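Local structure of aromatic amino acid aminotransferase I (6HNU) at residues B[251-264]-B[359-372]. The protein probably transfers the amino group of aromatic amino acids to 2-oxoglutarate, using pyridoxal 5'-phosphate as cofactor. Sequence-based numbering, arbitrary orientation.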
ATOM      1  N   PHE B 251      -4.519  -0.767  22.403  1.00 14.83           N
ATOM      2  CA  PHE B 251      -3.784  -0.003  23.435  1.00 16.19           C
ATOM      3  C   PHE B 251      -4.615   1.226  23.826  1.00 17.01           C
ATOM      4  O   PHE B 251      -4.081   2.115  24.503  1.00 16.92           O
ATOM      5  CB  PHE B 251      -2.343   0.246  22.971  1.00 17.46           C
ATOM      6  CG  PHE B 251      -1.488  -0.984  23.117  1.00 17.25           C
ATOM      7  CD1 PHE B 251      -1.360  -1.608  24.353  1.00 17.40           C
ATOM      8  CD2 PHE B 251      -0.904  -1.582  22.015  1.00 17.17           C
ATOM      9  CE1 PHE B 251      -0.627  -2.772  24.485  1.00 19.23           C
ATOM     10  CE2 PHE B 251      -0.181  -2.765  22.151  1.00 18.06           C
ATOM     11  CZ  PHE B 251      -0.033  -3.345  23.390  1.00 16.56           C
ATOM     12  N   LEU B 252      -5.910   1.269  23.445  1.00 17.00           N
ATOM     13  CA  LEU B 252      -6.851   2.267  24.005  1.00 17.42           C
ATOM     14  C   LEU B 252      -7.666   1.589  25.104  1.00 19.23           C
ATOM     15  O   LEU B 252      -8.709   2.151  25.496  1.00 17.66           O
ATOM     16  CB  LEU B 252      -7.752   2.837  22.903  1.00 17.99           C
ATOM     17  CG  LEU B 252      -7.012   3.427  21.701  1.00 18.14           C
ATOM     18  CD1 LEU B 252      -7.964   4.156  20.783  1.00 19.62           C
ATOM     19  CD2 LEU B 252      -5.896   4.362  22.135  1.00 19.17           C
ATOM     20  N   GLN B 253      -7.206   0.449  25.627  1.00 17.00           N
ATOM     21  CA  GLN B 253      -7.755  -0.083  26.902  1.00 18.19           C
ATOM     22  C   GLN B 253      -7.616   0.977  28.009  1.00 18.83           C
ATOM     23  O   GLN B 253      -6.654   1.786  27.998  1.00 17.48           O
ATOM     24  CB  GLN B 253      -7.145  -1.424  27.260  1.00 18.79           C
ATOM     25  CG  GLN B 253      -7.661  -2.526  26.341  1.00 16.91           C
ATOM     26  CD  GLN B 253      -6.970  -3.834  26.574  1.00 16.62           C
ATOM     27  OE1 GLN B 253      -7.185  -4.502  27.579  1.00 17.27           O
ATOM     28  NE2 GLN B 253      -6.055  -4.190  25.677  1.00 15.42           N
ATOM     29  N   MET B 254      -8.583   0.973  28.933  1.00 18.37           N
ATOM     30  CA  MET B 254      -8.697   2.008  29.974  1.00 19.75           C
ATOM     31  C   MET B 254      -8.944   1.324  31.313  1.00 18.91           C
ATOM     32  O   MET B 254      -9.344   0.155  31.337  1.00 19.05           O
ATOM     33  CB  MET B 254      -9.851   2.969  29.665  1.00 19.12           C
ATOM     34  CG  MET B 254      -9.596   3.818  28.442  1.00 19.19           C
ATOM     35  SD  MET B 254     -11.045   4.739  27.881  1.00 20.52           S
ATOM     36  CE  MET B 254     -12.072   3.336  27.421  1.00 19.46           C
ATOM     37  N   GLU B 255      -8.786   2.105  32.379  1.00 19.69           N
ATOM     38  CA  GLU B 255      -9.240   1.732  33.737  1.00 21.37           C
ATOM     39  C   GLU B 255     -10.757   1.524  33.658  1.00 23.38           C
ATOM     40  O   GLU B 255     -11.398   2.232  32.852  1.00 21.88           O
ATOM     41  CB  GLU B 255      -8.845   2.817  34.744  1.00 22.51           C
ATOM     42  CG  GLU B 255      -7.364   3.162  34.755  1.00 21.84           C
ATOM     43  CD  GLU B 255      -6.366   2.022  34.881  1.00 23.72           C
ATOM     44  OE1 GLU B 255      -6.767   0.893  35.270  1.00 24.08           O
ATOM     45  OE2 GLU B 255      -5.171   2.273  34.554  1.00 24.88           O
ATOM     46  N   THR B 256     -11.277   0.522  34.358  1.00 24.12           N
ATOM     47  CA  THR B 256     -12.737   0.296  34.525  1.00 26.99           C
ATOM     48  C   THR B 256     -13.396   1.592  35.021  1.00 27.53           C
ATOM     49  O   THR B 256     -12.837   2.293  35.917  1.00 24.31           O
ATOM     50  CB  THR B 256     -13.028  -0.879  35.456  1.00 27.98           C
ATOM     51  OG1 THR B 256     -12.360  -1.997  34.879  1.00 31.93           O
ATOM     52  CG2 THR B 256     -14.508  -1.181  35.564  1.00 29.91           C
ATOM     53  N   TYR B 257     -14.536   1.949  34.440  1.00 29.01           N
ATOM     54  CA  TYR B 257     -15.254   3.191  34.805  1.00 26.38           C
ATOM     55  C   TYR B 257     -15.899   2.975  36.174  1.00 26.37           C
ATOM     56  O   TYR B 257     -16.417   1.885  36.421  1.00 27.20           O
ATOM     57  CB  TYR B 257     -16.307   3.574  33.764  1.00 28.27           C
ATOM     58  CG  TYR B 257     -17.203   4.719  34.160  1.00 27.66           C
ATOM     59  CD1 TYR B 257     -16.839   6.030  33.932  1.00 29.42           C
ATOM     60  CD2 TYR B 257     -18.436   4.477  34.761  1.00 29.56           C
ATOM     61  CE1 TYR B 257     -17.663   7.086  34.300  1.00 30.63           C
ATOM     62  CE2 TYR B 257     -19.276   5.516  35.125  1.00 30.63           C
ATOM     63  CZ  TYR B 257     -18.895   6.823  34.889  1.00 30.87           C
ATOM     64  OH  TYR B 257     -19.714   7.865  35.233  1.00 28.88           O
ATOM     65  N   THR B 258     -15.840   3.993  37.013  1.00 28.42           N
ATOM     66  CA  THR B 258     -16.587   4.064  38.300  1.00 37.16           C
ATOM     67  C   THR B 258     -17.304   5.421  38.354  1.00 35.88           C
ATOM     68  O   THR B 258     -16.694   6.399  37.908  1.00 34.22           O
ATOM     69  CB  THR B 258     -15.627   3.885  39.484  1.00 36.23           C
ATOM     70  OG1 THR B 258     -16.383   3.976  40.689  1.00 41.20           O
ATOM     71  CG2 THR B 258     -14.554   4.947  39.518  1.00 35.54           C
ATOM     72  N   LYS B 259     -18.523   5.491  38.908  1.00 43.32           N
ATOM     73  CA  LYS B 259     -19.233   6.789  39.127  1.00 43.57           C
ATOM     74  C   LYS B 259     -18.509   7.571  40.237  1.00 44.68           C
ATOM     75  O   LYS B 259     -18.509   8.830  40.187  1.00 43.21           O
ATOM     76  CB  LYS B 259     -20.712   6.566  39.458  1.00 47.87           C
ATOM     77  CG  LYS B 259     -21.529   5.840  38.396  1.00 50.98           C
ATOM     78  CD  LYS B 259     -22.672   5.030  38.979  1.00 53.45           C
ATOM     79  CE  LYS B 259     -23.949   5.095  38.167  1.00 54.08           C
ATOM     80  NZ  LYS B 259     -24.480   6.477  38.100  1.00 58.54           N
ATOM     81  N   ASP B 260     -17.873   6.855  41.170  1.00 44.38           N
ATOM     82  CA  ASP B 260     -17.175   7.435  42.353  1.00 45.79           C
ATOM     83  C   ASP B 260     -15.937   8.198  41.888  1.00 42.86           C
ATOM     84  O   ASP B 260     -14.838   7.595  41.871  1.00 39.76           O
ATOM     85  CB  ASP B 260     -16.797   6.352  43.370  1.00 50.14           C
ATOM     86  CG  ASP B 260     -16.065   6.858  44.611  1.00 53.57           C
ATOM     87  OD1 ASP B 260     -15.957   8.107  44.779  1.00 52.07           O
ATOM     88  OD2 ASP B 260     -15.606   5.994  45.410  1.00 56.68           O
ATOM     89  N   LYS B 261     -16.102   9.478  41.562  1.00 39.84           N
ATOM     90  CA  LYS B 261     -15.007  10.326  41.027  1.00 43.36           C
ATOM     91  C   LYS B 261     -13.766  10.202  41.925  1.00 47.54           C
ATOM     92  O   LYS B 261     -12.649  10.090  41.375  1.00 46.71           O
ATOM     93  CB  LYS B 261     -15.468  11.777  40.881  1.00 44.45           C
ATOM     94  CG  LYS B 261     -16.569  12.017  39.849  1.00 47.51           C
ATOM     95  CD  LYS B 261     -16.902  13.492  39.693  1.00 51.05           C
ATOM     96  CE  LYS B 261     -17.703  13.819  38.449  1.00 54.63           C
ATOM     97  NZ  LYS B 261     -19.040  13.180  38.478  1.00 57.54           N
ATOM     98  N   ALA B 262     -13.945  10.203  43.254  1.00 51.04           N
ATOM     99  CA  ALA B 262     -12.844  10.235  44.251  1.00 50.66           C
ATOM    100  C   ALA B 262     -11.950   8.986  44.132  1.00 48.82           C
ATOM    101  O   ALA B 262     -10.757   9.093  44.490  1.00 50.73           O
ATOM    102  CB  ALA B 262     -13.408  10.390  45.648  1.00 51.43           C
ATOM    103  N   ALA B 263     -12.479   7.859  43.627  1.00 43.44           N
ATOM    104  CA  ALA B 263     -11.760   6.564  43.516  1.00 42.23           C
ATOM    105  C   ALA B 263     -10.855   6.503  42.271  1.00 38.77           C
ATOM    106  O   ALA B 263     -10.143   5.517  42.129  1.00 40.50           O
ATOM    107  CB  ALA B 263     -12.765   5.438  43.503  1.00 42.94           C
ATOM    108  N   ARG B 264     -10.862   7.501  41.391  1.00 39.08           N
ATOM    109  CA  ARG B 264     -10.352   7.330  40.002  1.00 40.62           C
ATOM    110  C   ARG B 264      -8.820   7.413  39.964  1.00 45.05           C
ATOM    111  O   ARG B 264      -8.212   6.561  39.292  1.00 43.11           O
ATOM    112  CB  ARG B 264     -11.006   8.325  39.044  1.00 35.23           C
ATOM    113  CG  ARG B 264     -12.431   7.943  38.679  1.00 34.33           C
ATOM    114  CD  ARG B 264     -13.130   8.978  37.820  1.00 32.06           C
ATOM    115  NE  ARG B 264     -14.503   8.559  37.565  1.00 30.52           N
ATOM    116  CZ  ARG B 264     -15.437   9.339  37.039  1.00 26.12           C
ATOM    117  NH1 ARG B 264     -16.662   8.874  36.869  1.00 30.87           N
ATOM    118  NH2 ARG B 264     -15.171  10.594  36.755  1.00 27.10           N
ATOM    119  N   LEU B 359      -0.905   6.766  27.072  1.00 20.85           N
ATOM    120  CA  LEU B 359      -2.082   6.674  26.170  1.00 19.70           C
ATOM    121  C   LEU B 359      -3.293   6.160  26.967  1.00 19.33           C
ATOM    122  O   LEU B 359      -4.360   6.787  26.862  1.00 21.27           O
ATOM    123  CB  LEU B 359      -1.692   5.798  24.976  1.00 20.61           C
ATOM    124  CG  LEU B 359      -2.672   5.743  23.809  1.00 22.52           C
ATOM    125  CD1 LEU B 359      -2.873   7.117  23.185  1.00 22.83           C
ATOM    126  CD2 LEU B 359      -2.166   4.767  22.742  1.00 23.46           C
ATOM    127  N   ARG B 360      -3.148   5.075  27.723  1.00 18.58           N
ATOM    128  CA  ARG B 360      -4.167   4.537  28.659  1.00 18.68           C
ATOM    129  C   ARG B 360      -4.704   5.642  29.585  1.00 21.86           C
ATOM    130  O   ARG B 360      -5.927   5.796  29.648  1.00 19.79           O
ATOM    131  CB  ARG B 360      -3.583   3.367  29.441  1.00 19.76           C
ATOM    132  CG  ARG B 360      -4.530   2.781  30.482  1.00 18.60           C
ATOM    133  CD  ARG B 360      -3.840   1.674  31.238  1.00 20.97           C
ATOM    134  NE  ARG B 360      -4.693   0.921  32.145  1.00 21.05           N
ATOM    135  CZ  ARG B 360      -5.371  -0.169  31.808  1.00 21.48           C
ATOM    136  NH1 ARG B 360      -5.326  -0.632  30.569  1.00 20.64           N
ATOM    137  NH2 ARG B 360      -6.114  -0.771  32.711  1.00 22.77           N
ATOM    138  N   ALA B 361      -3.835   6.374  30.290  1.00 20.08           N
ATOM    139  CA  ALA B 361      -4.246   7.447  31.232  1.00 21.66           C
ATOM    140  C   ALA B 361      -5.087   8.501  30.488  1.00 22.74           C
ATOM    141  O   ALA B 361      -6.207   8.853  30.981  1.00 24.55           O
ATOM    142  CB  ALA B 361      -3.034   8.071  31.892  1.00 23.00           C
ATOM    143  N   GLU B 362      -4.624   8.983  29.341  1.00 21.00           N
ATOM    144  CA  GLU B 362      -5.339  10.056  28.588  1.00 21.52           C
ATOM    145  C   GLU B 362      -6.728   9.583  28.149  1.00 22.19           C
ATOM    146  O   GLU B 362      -7.694  10.362  28.339  1.00 22.04           O
ATOM    147  CB  GLU B 362      -4.613  10.462  27.309  1.00 23.64           C
ATOM    148  CG  GLU B 362      -3.242  11.030  27.537  1.00 26.65           C
ATOM    149  CD  GLU B 362      -3.258  12.358  28.260  1.00 29.77           C
ATOM    150  OE1 GLU B 362      -4.236  13.117  28.071  1.00 34.23           O
ATOM    151  OE2 GLU B 362      -2.280  12.628  28.981  1.00 33.68           O
ATOM    152  N   TYR B 363      -6.836   8.405  27.521  1.00 19.32           N
ATOM    153  CA  TYR B 363      -8.145   7.835  27.081  1.00 19.90           C
ATOM    154  C   TYR B 363      -9.048   7.561  28.285  1.00 20.40           C
ATOM    155  O   TYR B 363     -10.257   7.894  28.157  1.00 19.68           O
ATOM    156  CB  TYR B 363      -7.971   6.605  26.183  1.00 18.46           C
ATOM    157  CG  TYR B 363      -7.783   7.021  24.748  1.00 19.06           C
ATOM    158  CD1 TYR B 363      -6.585   7.528  24.309  1.00 18.94           C
ATOM    159  CD2 TYR B 363      -8.839   7.005  23.852  1.00 19.99           C
ATOM    160  CE1 TYR B 363      -6.399   7.958  23.013  1.00 20.77           C
ATOM    161  CE2 TYR B 363      -8.677   7.435  22.548  1.00 21.54           C
ATOM    162  CZ  TYR B 363      -7.450   7.887  22.114  1.00 19.95           C
ATOM    163  OH  TYR B 363      -7.246   8.352  20.855  1.00 21.14           O
ATOM    164  N   THR B 364      -8.542   6.998  29.382  1.00 18.69           N
ATOM    165  CA  THR B 364      -9.329   6.773  30.634  1.00 21.55           C
ATOM    166  C   THR B 364     -10.042   8.065  31.039  1.00 22.18           C
ATOM    167  O   THR B 364     -11.273   8.019  31.282  1.00 22.44           O
ATOM    168  CB  THR B 364      -8.441   6.248  31.767  1.00 21.52           C
ATOM    169  OG1 THR B 364      -8.001   4.932  31.414  1.00 20.48           O
ATOM    170  CG2 THR B 364      -9.173   6.222  33.087  1.00 21.11           C
ATOM    171  N   HIS B 365      -9.335   9.184  31.009  1.00 22.40           N
ATOM    172  CA  HIS B 365      -9.911  10.487  31.451  1.00 26.10           C
ATOM    173  C   HIS B 365     -10.996  10.933  30.463  1.00 26.90           C
ATOM    174  O   HIS B 365     -12.095  11.342  30.946  1.00 28.48           O
ATOM    175  CB  HIS B 365      -8.831  11.542  31.675  1.00 26.74           C
ATOM    176  CG  HIS B 365      -9.419  12.853  32.085  1.00 27.20           C
ATOM    177  ND1 HIS B 365     -10.214  12.971  33.209  1.00 27.99           N
ATOM    178  CD2 HIS B 365      -9.366  14.073  31.516  1.00 27.78           C
ATOM    179  CE1 HIS B 365     -10.640  14.215  33.303  1.00 28.34           C
ATOM    180  NE2 HIS B 365     -10.139  14.908  32.276  1.00 29.56           N
ATOM    181  N   LYS B 366     -10.727  10.851  29.148  1.00 24.73           N
ATOM    182  CA  LYS B 366     -11.696  11.227  28.077  1.00 23.79           C
ATOM    183  C   LYS B 366     -12.983  10.437  28.256  1.00 22.11           C
ATOM    184  O   LYS B 366     -14.051  11.064  28.188  1.00 23.01           O
ATOM    185  CB  LYS B 366     -11.153  10.948  26.676  1.00 25.38           C
ATOM    186  CG  LYS B 366      -9.985  11.816  26.254  1.00 25.26           C
ATOM    187  CD  LYS B 366      -9.474  11.441  24.882  1.00 27.83           C
ATOM    188  CE  LYS B 366      -8.108  12.025  24.600  1.00 29.46           C
ATOM    189  NZ  LYS B 366      -8.123  13.502  24.620  1.00 29.71           N
ATOM    190  N   ARG B 367     -12.872   9.131  28.461  1.00 20.86           N
ATOM    191  CA  ARG B 367     -14.006   8.207  28.677  1.00 21.77           C
ATOM    192  C   ARG B 367     -14.800   8.616  29.940  1.00 26.47           C
ATOM    193  O   ARG B 367     -16.071   8.621  29.886  1.00 22.49           O
ATOM    194  CB  ARG B 367     -13.484   6.778  28.770  1.00 20.56           C
ATOM    195  CG  ARG B 367     -14.567   5.733  28.970  1.00 21.59           C
ATOM    196  CD  ARG B 367     -15.161   5.603  30.362  1.00 21.63           C
ATOM    197  NE  ARG B 367     -14.155   5.671  31.430  1.00 20.85           N
ATOM    198  CZ  ARG B 367     -13.379   4.668  31.809  1.00 21.87           C
ATOM    199  NH1 ARG B 367     -12.521   4.824  32.818  1.00 22.10           N
ATOM    200  NH2 ARG B 367     -13.480   3.494  31.211  1.00 21.35           N
ATOM    201  N   ASP B 368     -14.113   8.955  31.041  1.00 24.81           N
ATOM    202  CA  ASP B 368     -14.809   9.322  32.306  1.00 25.25           C
ATOM    203  C   ASP B 368     -15.647  10.573  32.055  1.00 24.97           C
ATOM    204  O   ASP B 368     -16.808  10.604  32.507  1.00 29.27           O
ATOM    205  CB  ASP B 368     -13.816   9.596  33.431  1.00 26.61           C
ATOM    206  CG  ASP B 368     -13.052   8.373  33.875  1.00 24.94           C
ATOM    207  OD1 ASP B 368     -13.571   7.239  33.682  1.00 21.64           O
ATOM    208  OD2 ASP B 368     -11.945   8.579  34.425  1.00 26.89           O
ATOM    209  N   VAL B 369     -15.103  11.547  31.333  1.00 25.13           N
ATOM    210  CA  VAL B 369     -15.767  12.852  31.085  1.00 25.90           C
ATOM    211  C   VAL B 369     -16.985  12.624  30.181  1.00 28.13           C
ATOM    212  O   VAL B 369     -18.083  13.183  30.468  1.00 24.60           O
ATOM    213  CB  VAL B 369     -14.763  13.866  30.515  1.00 25.89           C
ATOM    214  CG1 VAL B 369     -15.435  15.072  29.864  1.00 28.10           C
ATOM    215  CG2 VAL B 369     -13.797  14.297  31.613  1.00 28.39           C
ATOM    216  N   ALA B 370     -16.814  11.823  29.130  1.00 26.34           N
ATOM    217  CA  ALA B 370     -17.899  11.438  28.200  1.00 25.33           C
ATOM    218  C   ALA B 370     -19.041  10.783  28.967  1.00 23.72           C
ATOM    219  O   ALA B 370     -20.177  11.254  28.813  1.00 27.30           O
ATOM    220  CB  ALA B 370     -17.375  10.524  27.123  1.00 25.99           C
ATOM    221  N   ILE B 371     -18.768   9.739  29.731  1.00 23.61           N
ATOM    222  CA  ILE B 371     -19.800   8.890  30.372  1.00 26.08           C
ATOM    223  C   ILE B 371     -20.447   9.639  31.545  1.00 29.43           C
ATOM    224  O   ILE B 371     -21.678   9.480  31.750  1.00 27.58           O
ATOM    225  CB  ILE B 371     -19.206   7.552  30.796  1.00 26.78           C
ATOM    226  CG1 ILE B 371     -18.650   6.798  29.580  1.00 25.42           C
ATOM    227  CG2 ILE B 371     -20.224   6.725  31.572  1.00 27.46           C
ATOM    228  CD1 ILE B 371     -19.646   6.598  28.440  1.00 26.12           C
ATOM    229  N   ASP B 372     -19.671  10.403  32.307  1.00 28.86           N
ATOM    230  CA  ASP B 372     -20.246  11.344  33.313  1.00 29.05           C
ATOM    231  C   ASP B 372     -21.258  12.275  32.621  1.00 30.33           C
ATOM    232  O   ASP B 372     -22.329  12.533  33.198  1.00 31.27           O
ATOM    233  CB  ASP B 372     -19.144  12.170  33.980  1.00 26.08           C
ATOM    234  CG  ASP B 372     -18.294  11.419  34.981  1.00 24.24           C
ATOM    235  OD1 ASP B 372     -18.621  10.262  35.289  1.00 26.94           O
ATOM    236  OD2 ASP B 372     -17.299  12.015  35.443  1.00 27.55           O
TER
HETATM  237  O   HOH W   1      -4.386   0.275  28.022  1.00 18.05           O
HETATM  238  O   HOH W   2     -13.924   6.389  36.052  1.00 31.80           O
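Arg264 and Tyr257 both bind Asp372, at one end of a contact that lays loop 251-264 along the long helix 334-377 of this class-I (PLP-dependent) aminotransferase. The loop follows strand 242-246 of the mixed sheet and leaves the cofactor site near Tyr249.

Three arginines make most of the polar contacts. Arg264 meets the Asp372 carboxylate end-on, NH1 to OD1 and NH2 to OD2, on the syn lone pairs. Its NE and NH1 also hold Thr258 O, which fixes the rotation of the guanidinium. Arg360 grips Glu255 side-on; NE lies 2.8 Å from OE2, but both oxygens are met from above the carboxylate plane, and the guanidinium and carboxylate planes stand 76° apart. Bends at chi2 and chi3 turn the Arg367 guanidinium so that Glu255 O lies in its plane, bound by NH1 and NH2, while NE and NH1 bind Asp368 OD1. Thr364 OG1 accepts from Glu255 N at 3.1 Å.

The remaining contacts are mostly apolar. Leu252 CD2 sits over the centre of the Tyr363 ring, 3.8 Å from its centroid. Met254 SD packs tightly against the helix, 3.3 Å from both Arg367 CB and Tyr363 O. Ile371 CG2 lies over one face of the Tyr257 ring, offset toward the rim. Tyr257 OH donates to Asp372 OD1 at 2.6 Å, nearly along the C-O axis.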